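Local atomic coordinates of ornithine carbamoyltransferase (PDB entry 3GD5), a protein that probably catalyses the reversible transfer of the carbamoyl group from carbamoyl phosphate to ornithine, giving citrulline and phosphate in arginine biosynthesis. Residues 112-115 with 116-120; 175-179 with 180-184. One frame throughout, in Å; residues are numbered along the deposited sequence.

Contact 1 of 2, residues 112-115 with 116-120; sequences FAQT and ELEEY
Ala113 O takes two weak bonds at the start of helix 114-124, from Glu116 N at 3.2 Å and from Leu117 N at 3.4 Å, and the hydroxyl of Thr111 adds a third partner; Ala113 is the N-cap residue. The next turn is more regular: Glu118 N reaches Gln114 O at 3.1 Å, and Glu119 N reaches Thr115 O at 3.0 Å. Glu118 folds back over this first turn. Its CG, set beside its own backbone N (chi1 -55°), lies against Gln114 O, and its side chain crosses that of Thr115 at about a right angle, bringing OE1 to 3.1 Å from Thr115 CA. The amide plane of Gln114 stands nearly perpendicular to that carboxylate, while its side chain lies beside that of Leu117, NE2 being 3.8 Å from Leu117 CD2. Both ends of the amide are bonded elsewhere, OE1 to Thr133 and NE2 to Leu17 O, which fixes its rotation. Leu117 turns inward onto strands 106-110 and 128-130, the strands this helix connects in a beta-alpha-beta unit. The carboxylates of Glu116 and Glu118 follow close on the N-cap, where the helix dipole would probably favour negative charge.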
ATOM      1  N   PHE A 112       1.303  -1.910 -22.787  1.00 48.10           N
ATOM      2  CA  PHE A 112       2.223  -0.798 -22.951  1.00 50.31           C
ATOM      3  C   PHE A 112       3.062  -1.057 -24.193  1.00 49.91           C
ATOM      4  O   PHE A 112       3.210  -0.193 -25.055  1.00 50.65           O
ATOM      5  CB  PHE A 112       3.117  -0.669 -21.713  1.00 52.33           C
ATOM      6  CG  PHE A 112       2.352  -0.426 -20.445  1.00 54.70           C
ATOM      7  CD1 PHE A 112       1.647   0.761 -20.262  1.00 56.10           C
ATOM      8  CD2 PHE A 112       2.292  -1.401 -19.455  1.00 55.90           C
ATOM      9  CE1 PHE A 112       0.887   0.977 -19.110  1.00 56.95           C
ATOM     10  CE2 PHE A 112       1.536  -1.200 -18.300  1.00 58.21           C
ATOM     11  CZ  PHE A 112       0.830  -0.006 -18.128  1.00 57.95           C
ATOM     12  N   ALA A 113       3.601  -2.261 -24.291  1.00 49.56           N
ATOM     13  CA  ALA A 113       4.421  -2.603 -25.441  1.00 49.56           C
ATOM     14  C   ALA A 113       3.604  -3.262 -26.550  1.00 48.36           C
ATOM     15  O   ALA A 113       2.813  -4.170 -26.299  1.00 48.00           O
ATOM     16  CB  ALA A 113       5.559  -3.523 -25.010  1.00 50.49           C
ATOM     17  N   GLN A 114       3.802  -2.792 -27.776  1.00 47.56           N
ATOM     18  CA  GLN A 114       3.111  -3.338 -28.935  1.00 48.00           C
ATOM     19  C   GLN A 114       3.450  -4.823 -29.040  1.00 48.69           C
ATOM     20  O   GLN A 114       2.605  -5.645 -29.391  1.00 49.25           O
ATOM     21  CB  GLN A 114       3.578  -2.619 -30.209  1.00 47.24           C
ATOM     22  CG  GLN A 114       2.810  -2.978 -31.476  1.00 46.06           C
ATOM     23  CD  GLN A 114       1.440  -2.325 -31.534  1.00 46.55           C
ATOM     24  OE1 GLN A 114       1.193  -1.333 -30.857  1.00 48.60           O
ATOM     25  NE2 GLN A 114       0.549  -2.868 -32.359  1.00 44.54           N
ATOM     26  N   THR A 115       4.694  -5.160 -28.723  1.00 49.83           N
ATOM     27  CA  THR A 115       5.144  -6.543 -28.806  1.00 52.36           C
ATOM     28  C   THR A 115       4.321  -7.487 -27.933  1.00 51.57           C
ATOM     29  O   THR A 115       3.974  -8.589 -28.364  1.00 51.54           O
ATOM     30  CB  THR A 115       6.651  -6.665 -28.446  1.00 53.14           C
ATOM     31  OG1 THR A 115       7.064  -8.029 -28.588  1.00 57.23           O
ATOM     32  CG2 THR A 115       6.913  -6.200 -27.025  1.00 52.95           C
ATOM     33  N   GLU A 116       4.001  -7.062 -26.713  1.00 51.96           N
ATOM     34  CA  GLU A 116       3.201  -7.897 -25.822  1.00 51.35           C
ATOM     35  C   GLU A 116       1.814  -8.118 -26.425  1.00 50.16           C
ATOM     36  O   GLU A 116       1.237  -9.197 -26.302  1.00 47.29           O
ATOM     37  CB  GLU A 116       3.065  -7.250 -24.442  1.00 53.02           C
ATOM     38  CG  GLU A 116       2.128  -8.023 -23.513  1.00 56.89           C
ATOM     39  CD  GLU A 116       2.224  -7.585 -22.064  1.00 58.33           C
ATOM     40  OE1 GLU A 116       2.076  -6.377 -21.788  1.00 59.86           O
ATOM     41  OE2 GLU A 116       2.443  -8.456 -21.197  1.00 59.20           O
ATOM     42  N   LEU A 117       1.290  -7.085 -27.079  1.00 49.86           N
ATOM     43  CA  LEU A 117      -0.020  -7.160 -27.719  1.00 49.59           C
ATOM     44  C   LEU A 117       0.016  -8.244 -28.786  1.00 49.40           C
ATOM     45  O   LEU A 117      -0.952  -8.976 -28.987  1.00 49.84           O
ATOM     46  CB  LEU A 117      -0.372  -5.820 -28.381  1.00 48.18           C
ATOM     47  CG  LEU A 117      -1.691  -5.797 -29.157  1.00 47.38           C
ATOM     48  CD1 LEU A 117      -2.827  -6.035 -28.171  1.00 46.40           C
ATOM     49  CD2 LEU A 117      -1.876  -4.459 -29.886  1.00 44.51           C
ATOM     50  N   GLU A 118       1.147  -8.335 -29.470  1.00 50.10           N
ATOM     51  CA  GLU A 118       1.329  -9.309 -30.533  1.00 50.50           C
ATOM     52  C   GLU A 118       1.413 -10.725 -29.964  1.00 50.05           C
ATOM     53  O   GLU A 118       0.961 -11.682 -30.597  1.00 49.44           O
ATOM     54  CB  GLU A 118       2.577  -8.929 -31.338  1.00 51.63           C
ATOM     55  CG  GLU A 118       2.484  -7.493 -31.866  1.00 53.60           C
ATOM     56  CD  GLU A 118       3.773  -6.972 -32.483  1.00 55.57           C
ATOM     57  OE1 GLU A 118       4.847  -7.155 -31.868  1.00 57.06           O
ATOM     58  OE2 GLU A 118       3.706  -6.360 -33.573  1.00 54.64           O
ATOM     59  N   GLU A 119       1.977 -10.845 -28.762  1.00 48.91           N
ATOM     60  CA  GLU A 119       2.091 -12.130 -28.071  1.00 48.03           C
ATOM     61  C   GLU A 119       0.686 -12.722 -27.945  1.00 47.00           C
ATOM     62  O   GLU A 119       0.442 -13.879 -28.304  1.00 43.36           O
ATOM     63  CB  GLU A 119       2.662 -11.921 -26.664  1.00 51.01           C
ATOM     64  CG  GLU A 119       4.108 -12.317 -26.461  1.00 56.47           C
ATOM     65  CD  GLU A 119       4.292 -13.821 -26.366  1.00 59.18           C
ATOM     66  OE1 GLU A 119       4.044 -14.514 -27.373  1.00 62.48           O
ATOM     67  OE2 GLU A 119       4.684 -14.313 -25.286  1.00 60.18           O
ATOM     68  N   TYR A 120      -0.234 -11.914 -27.422  1.00 44.87           N
ATOM     69  CA  TYR A 120      -1.611 -12.345 -27.248  1.00 44.71           C
ATOM     70  C   TYR A 120      -2.245 -12.790 -28.557  1.00 45.41           C
ATOM     71  O   TYR A 120      -2.815 -13.871 -28.640  1.00 45.13           O
ATOM     72  CB  TYR A 120      -2.459 -11.218 -26.656  1.00 43.84           C
ATOM     73  CG  TYR A 120      -2.344 -11.066 -25.163  1.00 42.93           C
ATOM     74  CD1 TYR A 120      -1.373 -10.246 -24.598  1.00 41.90           C
ATOM     75  CD2 TYR A 120      -3.219 -11.741 -24.310  1.00 41.94           C
ATOM     76  CE1 TYR A 120      -1.276 -10.100 -23.219  1.00 43.81           C
ATOM     77  CE2 TYR A 120      -3.131 -11.604 -22.937  1.00 41.75           C
ATOM     78  CZ  TYR A 120      -2.160 -10.782 -22.397  1.00 42.43           C
ATOM     79  OH  TYR A 120      -2.074 -10.635 -21.035  1.00 45.04           O
TER

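Contact 2 of 2, residues 175-179 with 180-184; sequences LGCAK and VGMSI
Cys177 and Met182 bring their sulfurs together where helix 168-180 ends, SG lying 3.9 Å from SD. The thiol lies beside its own backbone N (chi1 -74°), while Met182 runs extended from CA to SD and bends only at chi3 (-66°), which turns CE aside. Ile184 directs its CB toward the same cysteine, 3.9 Å from Cys177 CB, and its CD1, at the end of an extended chain, is 4.1 Å from Cys177 SG. Leu160 of strand 159-163 touches all three side chains. Behind them the helix closes in a Schellman motif, with Gly181 at positive phi (83°); the turn leads from the helix of a beta-alpha-beta unit into strand 183-187 of the Asp/Orn-binding domain. Its two bonds run from Met182 N to Cys177 O (3.0 Å) and from Gly181 N to Ala178 O (3.0 Å). Val180 N is a further donor to Cys177 O, at 2.9 Å, arriving from the opposite face of the carbonyl plane to Met182 N. Val180 packs on Leu155 and on Leu27 of helix 24-39, and its CG2, between backbone N and carbonyl carbon, rests 3.2 Å from Cys177 O; an alanine here would probably open a gap beside this carbonyl and weaken the packing on both leucines. The CB of Lys179 points away from segment 180-184, and its chain is extended until chi4 bends, where NZ forms a salt bridge with Asp20.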
ATOM      1  N   LEU A 175      -0.880   7.270 -40.059  1.00 43.71           N
ATOM      2  CA  LEU A 175      -1.256   6.156 -40.923  1.00 43.12           C
ATOM      3  C   LEU A 175      -2.679   6.311 -41.440  1.00 44.72           C
ATOM      4  O   LEU A 175      -2.960   6.026 -42.607  1.00 45.02           O
ATOM      5  CB  LEU A 175      -1.154   4.838 -40.170  1.00 41.27           C
ATOM      6  CG  LEU A 175       0.218   4.419 -39.650  1.00 40.58           C
ATOM      7  CD1 LEU A 175       0.040   3.182 -38.787  1.00 40.65           C
ATOM      8  CD2 LEU A 175       1.185   4.156 -40.820  1.00 38.31           C
ATOM      9  N   GLY A 176      -3.570   6.764 -40.561  1.00 44.44           N
ATOM     10  CA  GLY A 176      -4.966   6.933 -40.925  1.00 44.26           C
ATOM     11  C   GLY A 176      -5.252   8.045 -41.911  1.00 45.41           C
ATOM     12  O   GLY A 176      -5.980   7.844 -42.883  1.00 45.22           O
ATOM     13  N   CYS A 177      -4.697   9.224 -41.656  1.00 45.87           N
ATOM     14  CA  CYS A 177      -4.908  10.354 -42.544  1.00 48.02           C
ATOM     15  C   CYS A 177      -4.422   9.987 -43.941  1.00 48.51           C
ATOM     16  O   CYS A 177      -5.189  10.020 -44.899  1.00 50.23           O
ATOM     17  CB  CYS A 177      -4.172  11.591 -42.015  1.00 46.65           C
ATOM     18  SG  CYS A 177      -4.997  12.341 -40.575  1.00 47.38           S
ATOM     19  N   ALA A 178      -3.155   9.612 -44.047  1.00 48.46           N
ATOM     20  CA  ALA A 178      -2.587   9.229 -45.327  1.00 49.51           C
ATOM     21  C   ALA A 178      -3.501   8.256 -46.060  1.00 50.41           C
ATOM     22  O   ALA A 178      -3.816   8.456 -47.236  1.00 50.72           O
ATOM     23  CB  ALA A 178      -1.214   8.599 -45.123  1.00 49.24           C
ATOM     24  N   LYS A 179      -3.945   7.215 -45.360  1.00 49.81           N
ATOM     25  CA  LYS A 179      -4.804   6.199 -45.957  1.00 49.22           C
ATOM     26  C   LYS A 179      -6.122   6.685 -46.574  1.00 49.46           C
ATOM     27  O   LYS A 179      -6.667   6.020 -47.456  1.00 48.43           O
ATOM     28  CB  LYS A 179      -5.097   5.093 -44.941  1.00 49.99           C
ATOM     29  CG  LYS A 179      -3.918   4.176 -44.663  1.00 49.38           C
ATOM     30  CD  LYS A 179      -4.343   3.019 -43.780  1.00 49.39           C
ATOM     31  CE  LYS A 179      -3.238   1.986 -43.647  1.00 51.18           C
ATOM     32  NZ  LYS A 179      -2.059   2.547 -42.950  1.00 55.27           N
ATOM     33  N   VAL A 180      -6.650   7.814 -46.114  1.00 48.81           N
ATOM     34  CA  VAL A 180      -7.895   8.323 -46.689  1.00 48.71           C
ATOM     35  C   VAL A 180      -7.640   9.524 -47.593  1.00 49.70           C
ATOM     36  O   VAL A 180      -8.581  10.143 -48.098  1.00 50.83           O
ATOM     37  CB  VAL A 180      -8.929   8.725 -45.601  1.00 47.91           C
ATOM     38  CG1 VAL A 180      -9.429   7.485 -44.874  1.00 47.13           C
ATOM     39  CG2 VAL A 180      -8.315   9.717 -44.628  1.00 46.28           C
ATOM     40  N   GLY A 181      -6.366   9.849 -47.792  1.00 50.10           N
ATOM     41  CA  GLY A 181      -6.011  10.965 -48.649  1.00 50.22           C
ATOM     42  C   GLY A 181      -6.070  12.305 -47.950  1.00 51.09           C
ATOM     43  O   GLY A 181      -6.148  13.347 -48.602  1.00 51.93           O
ATOM     44  N   MET A 182      -6.040  12.288 -46.623  1.00 50.15           N
ATOM     45  CA  MET A 182      -6.083  13.523 -45.857  1.00 49.06           C
ATOM     46  C   MET A 182      -4.653  13.924 -45.531  1.00 50.67           C
ATOM     47  O   MET A 182      -3.869  13.106 -45.039  1.00 51.40           O
ATOM     48  CB  MET A 182      -6.881  13.321 -44.562  1.00 46.33           C
ATOM     49  CG  MET A 182      -7.087  14.591 -43.742  1.00 44.42           C
ATOM     50  SD  MET A 182      -7.975  14.332 -42.165  1.00 32.47           S
ATOM     51  CE  MET A 182      -9.537  13.870 -42.728  1.00 35.51           C
ATOM     52  N   SER A 183      -4.307  15.175 -45.825  1.00 50.40           N
ATOM     53  CA  SER A 183      -2.971  15.672 -45.539  1.00 50.22           C
ATOM     54  C   SER A 183      -2.826  15.887 -44.039  1.00 49.02           C
ATOM     55  O   SER A 183      -3.769  16.307 -43.368  1.00 48.46           O
ATOM     56  CB  SER A 183      -2.716  16.991 -46.278  1.00 52.05           C
ATOM     57  OG  SER A 183      -2.583  16.778 -47.675  1.00 56.77           O
ATOM     58  N   ILE A 184      -1.647  15.591 -43.510  1.00 47.61           N
ATOM     59  CA  ILE A 184      -1.415  15.768 -42.086  1.00 46.88           C
ATOM     60  C   ILE A 184      -0.072  16.401 -41.769  1.00 46.74           C
ATOM     61  O   ILE A 184       0.964  16.026 -42.317  1.00 48.17           O
ATOM     62  CB  ILE A 184      -1.518  14.426 -41.310  1.00 46.46           C
ATOM     63  CG1 ILE A 184      -1.172  14.664 -39.830  1.00 45.00           C
ATOM     64  CG2 ILE A 184      -0.604  13.374 -41.944  1.00 43.11           C
ATOM     65  CD1 ILE A 184      -1.364  13.463 -38.934  1.00 41.70           C
TER

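How the contacts relate
Both contacts lie at helix ends in beta-alpha-beta units, but at opposite ends and in different domains. Contact 1 starts helix 114-124 in the carbamoyl-phosphate-binding domain; contact 2 finishes helix 168-180 in the Asp/Orn-binding domain. Their centres are 25 Å apart. Contact 1 is a surface contact, rich in carboxylates and an amide, with Leu117 its buried residue. All the touching residues of contact 2 are buried; backbone bonds of the turn, sulfurs and aliphatic side chains join its helix to the following strand. The side chain of Gln114 lies about 6 Å from that of Pro138 and about 7 Å from that of Asn168, residues that by similarity bind carbamoyl phosphate and ornithine, whereas contact 2 sits farther away.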